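Local coordinates for protein telomerase reverse transcriptase (Candida tropicalis MYA-3404, PDB 6ZD1) that probably extends chromosome ends as the reverse transcriptase of telomerase, copying a template within the enzyme's RNA component into telomeric repeats, at residues D114-R117 / L118-E122; L87-M90 / G91-P95; V651-E654 / T655-K659. All blocks are in the same frame, centred on the assembly; numbering follows the deposited sequence.

Contact 1 of 3, residues D114-R117 / L118-E122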
loop_
_atom_site.group_PDB
_atom_site.type_symbol
_atom_site.label_atom_id
_atom_site.label_comp_id
_atom_site.label_asym_id
_atom_site.label_seq_id
_atom_site.Cartn_x
_atom_site.Cartn_y
_atom_site.Cartn_z
ATOM N N ASP A 114 -1.910 12.651 17.163
ATOM C CA ASP A 114 -0.968 12.088 16.202
ATOM C C ASP A 114 -1.329 10.644 15.880
ATOM O O ASP A 114 -1.264 10.220 14.721
ATOM C CB ASP A 114 0.460 12.175 16.742
ATOM C CG ASP A 114 1.002 13.595 16.753
ATOM O OD1 ASP A 114 0.336 14.502 16.205
ATOM O OD2 ASP A 114 2.098 13.801 17.314
ATOM N N PHE A 115 -1.723 9.880 16.899
ATOM C CA PHE A 115 -2.125 8.496 16.685
ATOM C C PHE A 115 -3.407 8.407 15.865
ATOM O O PHE A 115 -3.570 7.473 15.071
ATOM C CB PHE A 115 -2.286 7.805 18.038
ATOM C CG PHE A 115 -2.367 6.312 17.960
ATOM C CD1 PHE A 115 -1.374 5.582 17.334
ATOM C CD2 PHE A 115 -3.424 5.634 18.549
ATOM C CE1 PHE A 115 -1.443 4.202 17.271
ATOM C CE2 PHE A 115 -3.498 4.253 18.496
ATOM C CZ PHE A 115 -2.506 3.535 17.854
ATOM N N LEU A 116 -4.314 9.378 16.026
ATOM C CA LEU A 116 -5.514 9.422 15.198
ATOM C C LEU A 116 -5.221 9.896 13.780
ATOM O O LEU A 116 -5.991 9.582 12.866
ATOM C CB LEU A 116 -6.572 10.328 15.837
ATOM C CG LEU A 116 -7.122 9.907 17.202
ATOM C CD1 LEU A 116 -8.112 10.930 17.741
ATOM C CD2 LEU A 116 -7.763 8.534 17.120
ATOM N N ARG A 117 -4.130 10.637 13.568
ATOM C CA ARG A 117 -3.767 11.016 12.208
ATOM C C ARG A 117 -3.222 9.835 11.416
ATOM O O ARG A 117 -3.285 9.849 10.181
ATOM C CB ARG A 117 -2.750 12.162 12.221
ATOM C CG ARG A 117 -3.362 13.526 11.928
ATOM C CD ARG A 117 -2.300 14.568 11.665
ATOM N NE ARG A 117 -1.613 14.940 12.892
ATOM C CZ ARG A 117 -1.948 15.984 13.639
ATOM N NH1 ARG A 117 -2.958 16.763 13.274
ATOM N NH2 ARG A 117 -1.270 16.251 14.747
ATOM N N LEU A 118 -2.697 8.818 12.096
ATOM C CA LEU A 118 -2.340 7.550 11.473
ATOM C C LEU A 118 -3.482 6.544 11.528
ATOM O O LEU A 118 -3.253 5.350 11.305
ATOM C CB LEU A 118 -1.084 6.970 12.133
ATOM C CG LEU A 118 0.142 7.888 12.142
ATOM C CD1 LEU A 118 1.308 7.236 12.872
ATOM C CD2 LEU A 118 0.545 8.280 10.726
ATOM N N GLY A 119 -4.695 6.996 11.847
ATOM C CA GLY A 119 -5.857 6.131 11.908
ATOM C C GLY A 119 -5.887 5.178 13.076
ATOM O O GLY A 119 -6.705 4.253 13.080
ATOM N N ALA A 120 -5.023 5.382 14.075
ATOM C CA ALA A 120 -4.881 4.471 15.211
ATOM C C ALA A 120 -4.594 3.043 14.755
ATOM O O ALA A 120 -4.951 2.081 15.436
ATOM C CB ALA A 120 -6.116 4.506 16.116
ATOM N N ASN A 121 -3.940 2.898 13.601
ATOM C CA ASN A 121 -3.680 1.589 13.021
ATOM C C ASN A 121 -2.201 1.319 12.783
ATOM O O ASN A 121 -1.853 0.227 12.320
ATOM C CB ASN A 121 -4.449 1.430 11.701
ATOM C CG ASN A 121 -4.635 -0.022 11.304
ATOM O OD1 ASN A 121 -4.686 -0.909 12.158
ATOM N ND2 ASN A 121 -4.734 -0.273 10.004
ATOM N N GLU A 122 -1.324 2.269 13.087
ATOM C CA GLU A 122 0.111 2.085 12.946
ATOM C C GLU A 122 0.744 1.740 14.289
ATOM O O GLU A 122 0.153 1.936 15.354
ATOM C CB GLU A 122 0.765 3.337 12.357
ATOM C CG GLU A 122 0.723 3.407 10.836
ATOM C CD GLU A 122 1.738 2.486 10.173
ATOM O OE1 GLU A 122 1.826 2.500 8.927
ATOM O OE2 GLU A 122 2.452 1.755 10.892
#
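Phe115 and Ala120 carry the apolar part of this local contact. The chain folds back so that Ala120 sits over one face of the Phe115 ring, in a CH-pi contact with Ala120 CA 3.7 Å from the ring centroid and displaced toward the rim. Ala120 CB adds an apolar touch, 3.5 Å from Phe115 CE2. What brings the ring under the turn is chi1 of -166°, which sets CG anti to the backbone N of Phe115 and swings the ring toward the residues that follow the helix. Glu122 O lies at the edge of the Phe115 ring, near its plane, 3.4 Å from Phe115 CE1.

Among the backbone bonds, Ala120 N donates to Phe115 O at 2.7 Å, and Gly119 N reaches Leu116 O in a weak bond of 3.1 Å. The two together make a Schellman motif that ends helix 104-117, with Gly119 at C-prime on a positive phi of 72°. The reversal runs on into a type I' turn from Leu118 to Asn121. Leu118 N has only weak bonds within this stretch, to Asp114 O and Phe115 O.

Charged groups lie on the flank of the last turn, where Arg117 NH2 meets Asp114 OD1 at 2.8 Å in a salt bridge, nearly along the C-O axis of the carboxylate. Asp114 OD2 has a second partner in Arg111. Elsewhere, Phe168 meets the Phe115 ring edge-to-face, Leu118 packs on helix 582-596, and the carboxylate of Glu122 is paired with Lys659.

Contact 2 of 3, residues L87-M90 / G91-P95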
loop_
_atom_site.group_PDB
_atom_site.type_symbol
_atom_site.label_atom_id
_atom_site.label_comp_id
_atom_site.label_asym_id
_atom_site.label_seq_id
_atom_site.Cartn_x
_atom_site.Cartn_y
_atom_site.Cartn_z
ATOM N N LEU A 87 -11.326 12.571 22.587
ATOM C CA LEU A 87 -10.839 13.196 23.815
ATOM C C LEU A 87 -11.944 13.338 24.853
ATOM O O LEU A 87 -11.673 13.274 26.058
ATOM C CB LEU A 87 -10.223 14.560 23.504
ATOM C CG LEU A 87 -8.982 14.531 22.608
ATOM C CD1 LEU A 87 -8.384 15.925 22.458
ATOM C CD2 LEU A 87 -7.951 13.550 23.154
ATOM N N ILE A 88 -13.190 13.517 24.411
ATOM C CA ILE A 88 -14.307 13.577 25.346
ATOM C C ILE A 88 -14.499 12.229 26.030
ATOM O O ILE A 88 -14.748 12.163 27.241
ATOM C CB ILE A 88 -15.584 14.044 24.619
ATOM C CG1 ILE A 88 -15.543 15.559 24.396
ATOM C CG2 ILE A 88 -16.833 13.637 25.390
ATOM C CD1 ILE A 88 -16.730 16.101 23.632
ATOM N N ILE A 89 -14.381 11.134 25.272
ATOM C CA ILE A 89 -14.435 9.805 25.879
ATOM C C ILE A 89 -13.268 9.617 26.841
ATOM O O ILE A 89 -13.440 9.149 27.973
ATOM C CB ILE A 89 -14.452 8.713 24.795
ATOM C CG1 ILE A 89 -15.583 8.953 23.793
ATOM C CG2 ILE A 89 -14.623 7.343 25.433
ATOM C CD1 ILE A 89 -16.920 8.475 24.256
HETATM N N MSE A 90 -12.065 9.983 26.406
HETATM C CA MSE A 90 -10.866 9.813 27.222
HETATM C C MSE A 90 -10.942 10.611 28.515
HETATM O O MSE A 90 -10.512 10.140 29.566
HETATM C CB MSE A 90 -9.617 10.219 26.433
HETATM C CG MSE A 90 -9.293 9.295 25.264
HETATM SE SE MSE A 90 -9.123 7.429 25.815
HETATM C CE MSE A 90 -7.672 7.645 27.096
ATOM N N GLY A 91 -11.506 11.817 28.436
ATOM C CA GLY A 91 -11.689 12.605 29.643
ATOM C C GLY A 91 -12.620 11.928 30.629
ATOM O O GLY A 91 -12.323 11.832 31.822
ATOM N N LYS A 92 -13.759 11.435 30.136
ATOM C CA LYS A 92 -14.685 10.698 30.992
ATOM C C LYS A 92 -14.051 9.417 31.522
ATOM O O LYS A 92 -14.266 9.043 32.681
ATOM C CB LYS A 92 -15.971 10.384 30.226
ATOM C CG LYS A 92 -16.904 11.573 30.052
ATOM C CD LYS A 92 -18.055 11.232 29.114
ATOM C CE LYS A 92 -19.406 11.646 29.690
ATOM N NZ LYS A 92 -19.804 10.823 30.872
ATOM N N LEU A 93 -13.266 8.730 30.688
ATOM C CA LEU A 93 -12.712 7.438 31.084
ATOM C C LEU A 93 -11.579 7.594 32.090
ATOM O O LEU A 93 -11.467 6.806 33.037
ATOM C CB LEU A 93 -12.221 6.682 29.848
ATOM C CG LEU A 93 -13.160 5.648 29.227
ATOM C CD1 LEU A 93 -13.283 4.450 30.149
ATOM C CD2 LEU A 93 -14.529 6.244 28.945
ATOM N N LEU A 94 -10.730 8.601 31.904
ATOM C CA LEU A 94 -9.535 8.752 32.718
ATOM C C LEU A 94 -9.652 9.974 33.617
ATOM O O LEU A 94 -9.724 11.106 33.113
ATOM C CB LEU A 94 -8.295 8.856 31.834
ATOM C CG LEU A 94 -7.637 7.539 31.410
ATOM C CD1 LEU A 94 -8.563 6.681 30.554
ATOM C CD2 LEU A 94 -6.333 7.820 30.680
ATOM N N PRO A 95 -9.689 9.795 34.937
ATOM C CA PRO A 95 -9.596 10.940 35.851
ATOM C C PRO A 95 -8.252 11.645 35.713
ATOM O O PRO A 95 -7.324 11.159 35.063
ATOM C CB PRO A 95 -9.771 10.307 37.237
ATOM C CG PRO A 95 -9.427 8.864 37.048
ATOM C CD PRO A 95 -9.843 8.518 35.652
#
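Met90, a selenomethionine here, and Leu94 stand side by side and point the same way, with the methyl carbon CE of Met90 3.7 Å from Leu94 CD1. Successive bends at chi2 (-55°) and chi3 (-59°) of Met90 carry CE forward along the helix toward Leu94, so that it touches both Leu94 methyls. Ile89 and Leu93 make a second such pair through Ile89 CG2 and Leu93 CD2, also 3.7 Å apart.

Four i to i+4 backbone hydrogen bonds bind the two halves of the stretch as the last turns of helix 79-93. Gly91 N donates to Leu87 O, and Lys92 N to Ile88 O at 3.1 Å in the straightest of the four, with an N-H...O angle of 168°. Leu93 N meets Ile89 O at 2.8 Å. Leu94 N takes Met90 O, also at 2.8 Å, although Leu94 itself has already left helical backbone angles. At the helix end two carbonyl oxygens find side-chain donors: Leu93 O accepts from Asn47 ND2, and Leu94 O from Trp99 NE1.

The aliphatic part of Lys92 lies along the carbonyl of Ile88, with Lys92 CG 3.6 Å from Ile88 O. With the four backbone N-H groups from Gly91 to Leu94 bonded within the helix and the carbonyls of Leu93 and Leu94 met from outside, the hydrocarbon surface of Ile89, Met90, Leu93 and Leu94 can pack into the bundle of helices 36-50, 53-60 and 158-179 within the RNA-binding region.

Contact 3 of 3, residues V651-E654 / T655-K659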
loop_
_atom_site.group_PDB
_atom_site.type_symbol
_atom_site.label_atom_id
_atom_site.label_comp_id
_atom_site.label_asym_id
_atom_site.label_seq_id
_atom_site.Cartn_x
_atom_site.Cartn_y
_atom_site.Cartn_z
ATOM N N VAL A 651 14.103 2.248 13.215
ATOM C CA VAL A 651 12.644 2.331 13.277
ATOM C C VAL A 651 12.056 2.533 11.881
ATOM O O VAL A 651 11.058 1.897 11.518
ATOM C CB VAL A 651 12.212 3.445 14.247
ATOM C CG1 VAL A 651 10.734 3.730 14.092
ATOM C CG2 VAL A 651 12.523 3.049 15.690
ATOM N N ILE A 652 12.667 3.407 11.073
ATOM C CA ILE A 652 12.147 3.683 9.733
ATOM C C ILE A 652 12.232 2.442 8.851
ATOM O O ILE A 652 11.308 2.145 8.083
ATOM C CB ILE A 652 12.896 4.873 9.098
ATOM C CG1 ILE A 652 12.402 6.197 9.686
ATOM C CG2 ILE A 652 12.739 4.867 7.582
ATOM C CD1 ILE A 652 10.912 6.416 9.539
ATOM N N ILE A 653 13.352 1.719 8.916
ATOM C CA ILE A 653 13.516 0.524 8.090
ATOM C C ILE A 653 12.590 -0.595 8.562
ATOM O O ILE A 653 11.967 -1.289 7.747
ATOM C CB ILE A 653 14.989 0.083 8.090
ATOM C CG1 ILE A 653 15.856 1.145 7.416
ATOM C CG2 ILE A 653 15.152 -1.253 7.385
ATOM C CD1 ILE A 653 17.320 0.791 7.365
ATOM N N GLU A 654 12.493 -0.793 9.880
ATOM C CA GLU A 654 11.635 -1.843 10.422
ATOM C C GLU A 654 10.173 -1.619 10.055
ATOM O O GLU A 654 9.460 -2.570 9.715
ATOM C CB GLU A 654 11.791 -1.914 11.942
ATOM C CG GLU A 654 12.608 -3.094 12.447
ATOM C CD GLU A 654 11.788 -4.365 12.577
ATOM O OE1 GLU A 654 10.596 -4.350 12.202
ATOM O OE2 GLU A 654 12.335 -5.379 13.060
ATOM N N THR A 655 9.696 -0.376 10.149
ATOM C CA THR A 655 8.297 -0.110 9.830
ATOM C C THR A 655 8.000 -0.415 8.367
ATOM O O THR A 655 6.959 -0.998 8.044
ATOM C CB THR A 655 7.939 1.337 10.160
ATOM O OG1 THR A 655 8.322 1.631 11.510
ATOM C CG2 THR A 655 6.442 1.550 10.014
ATOM N N THR A 656 8.914 -0.043 7.468
ATOM C CA THR A 656 8.697 -0.294 6.049
ATOM C C THR A 656 8.640 -1.788 5.764
ATOM O O THR A 656 7.713 -2.271 5.104
ATOM C CB THR A 656 9.807 0.367 5.229
ATOM O OG1 THR A 656 9.842 1.773 5.509
ATOM C CG2 THR A 656 9.582 0.150 3.736
ATOM N N ILE A 657 9.603 -2.546 6.294
ATOM C CA ILE A 657 9.630 -3.982 6.037
ATOM C C ILE A 657 8.408 -4.651 6.651
ATOM O O ILE A 657 7.780 -5.515 6.029
ATOM C CB ILE A 657 10.941 -4.596 6.556
ATOM C CG1 ILE A 657 12.140 -4.002 5.813
ATOM C CG2 ILE A 657 10.929 -6.101 6.369
ATOM C CD1 ILE A 657 12.117 -4.266 4.323
ATOM N N GLU A 658 8.033 -4.237 7.865
ATOM C CA GLU A 658 6.886 -4.836 8.539
ATOM C C GLU A 658 5.596 -4.558 7.778
ATOM O O GLU A 658 4.795 -5.472 7.540
ATOM C CB GLU A 658 6.794 -4.298 9.970
ATOM C CG GLU A 658 6.175 -5.239 10.997
ATOM C CD GLU A 658 4.667 -5.098 11.103
ATOM O OE1 GLU A 658 4.045 -5.885 11.851
ATOM O OE2 GLU A 658 4.103 -4.201 10.442
ATOM N N LYS A 659 5.389 -3.309 7.355
ATOM C CA LYS A 659 4.160 -2.991 6.637
ATOM C C LYS A 659 4.133 -3.641 5.259
ATOM O O LYS A 659 3.060 -4.021 4.780
ATOM C CB LYS A 659 3.987 -1.475 6.527
ATOM C CG LYS A 659 2.590 -1.045 6.113
ATOM C CD LYS A 659 2.356 0.435 6.369
ATOM C CE LYS A 659 0.938 0.829 5.985
ATOM N NZ LYS A 659 0.616 2.235 6.357
#
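Thr655 reaches back one turn and grips the carbonyl oxygen of Val651 twice. Its OG1 donates to Val651 O at 2.7 Å and its backbone N does so at 3.0 Å, the two donors arriving from opposite faces of the carbonyl plane. With chi1 at -52°, OG1 stands beside the backbone N and anti to the carbonyl carbon, which turns the hydroxyl back toward the preceding turn, at that oxygen. A buried hydroxyl is thus satisfied by the helix itself, while Thr655 and Val651 run side by side.

Thr656 OG1 is hydrogen-bonded to Tyr593 OH and lies 3.0 Å from Ile652 O. The whole stretch is one run of helix 642-664, in the C-terminal helical extension of telomerase reverse transcriptase, the counterpart of a polymerase thumb. Ile657 N completes an almost straight bond to Ile653 O, with an N-H...O angle of 170°. The buried side is closed by other helices: Ile653 packs against helix 670-684, and Thr655 and Ile652 against helix 582-596.

The glutamate side is looser. Glu654 and Glu658 are partly exposed, and although Glu658 N binds Glu654 O at 2.9 Å, their carboxylates stay apart, with Glu654 OE1 6.7 Å from Glu658 OE2. Bends at chi2 lead both groups off to separate partners: Glu654 OE2 accepts from Leu389 N, and Glu658 OE2 forms a salt bridge with Arg662.

How the contacts relate
Along the chain contact 2 comes first, on helix 79-93, then contact 1 at the end of helix 104-117, the next helix, and much later contact 3 on helix 642-664. Contacts 1 and 2 both belong to the telomerase RNA-binding domain, their centres about 18 Å apart, and do not touch. Contact 3 lies about 16 Å from contact 1, centre to centre, and does touch it: Glu122 OE1 meets Lys659 NZ at 2.9 Å in a salt bridge. The centres of contacts 2 and 3 are about 32 Å apart, and they do not touch. Contact 1 therefore sits where the RNA-binding region meets the C-terminal helices, joining parts of the catalytic subunit that are distant in sequence.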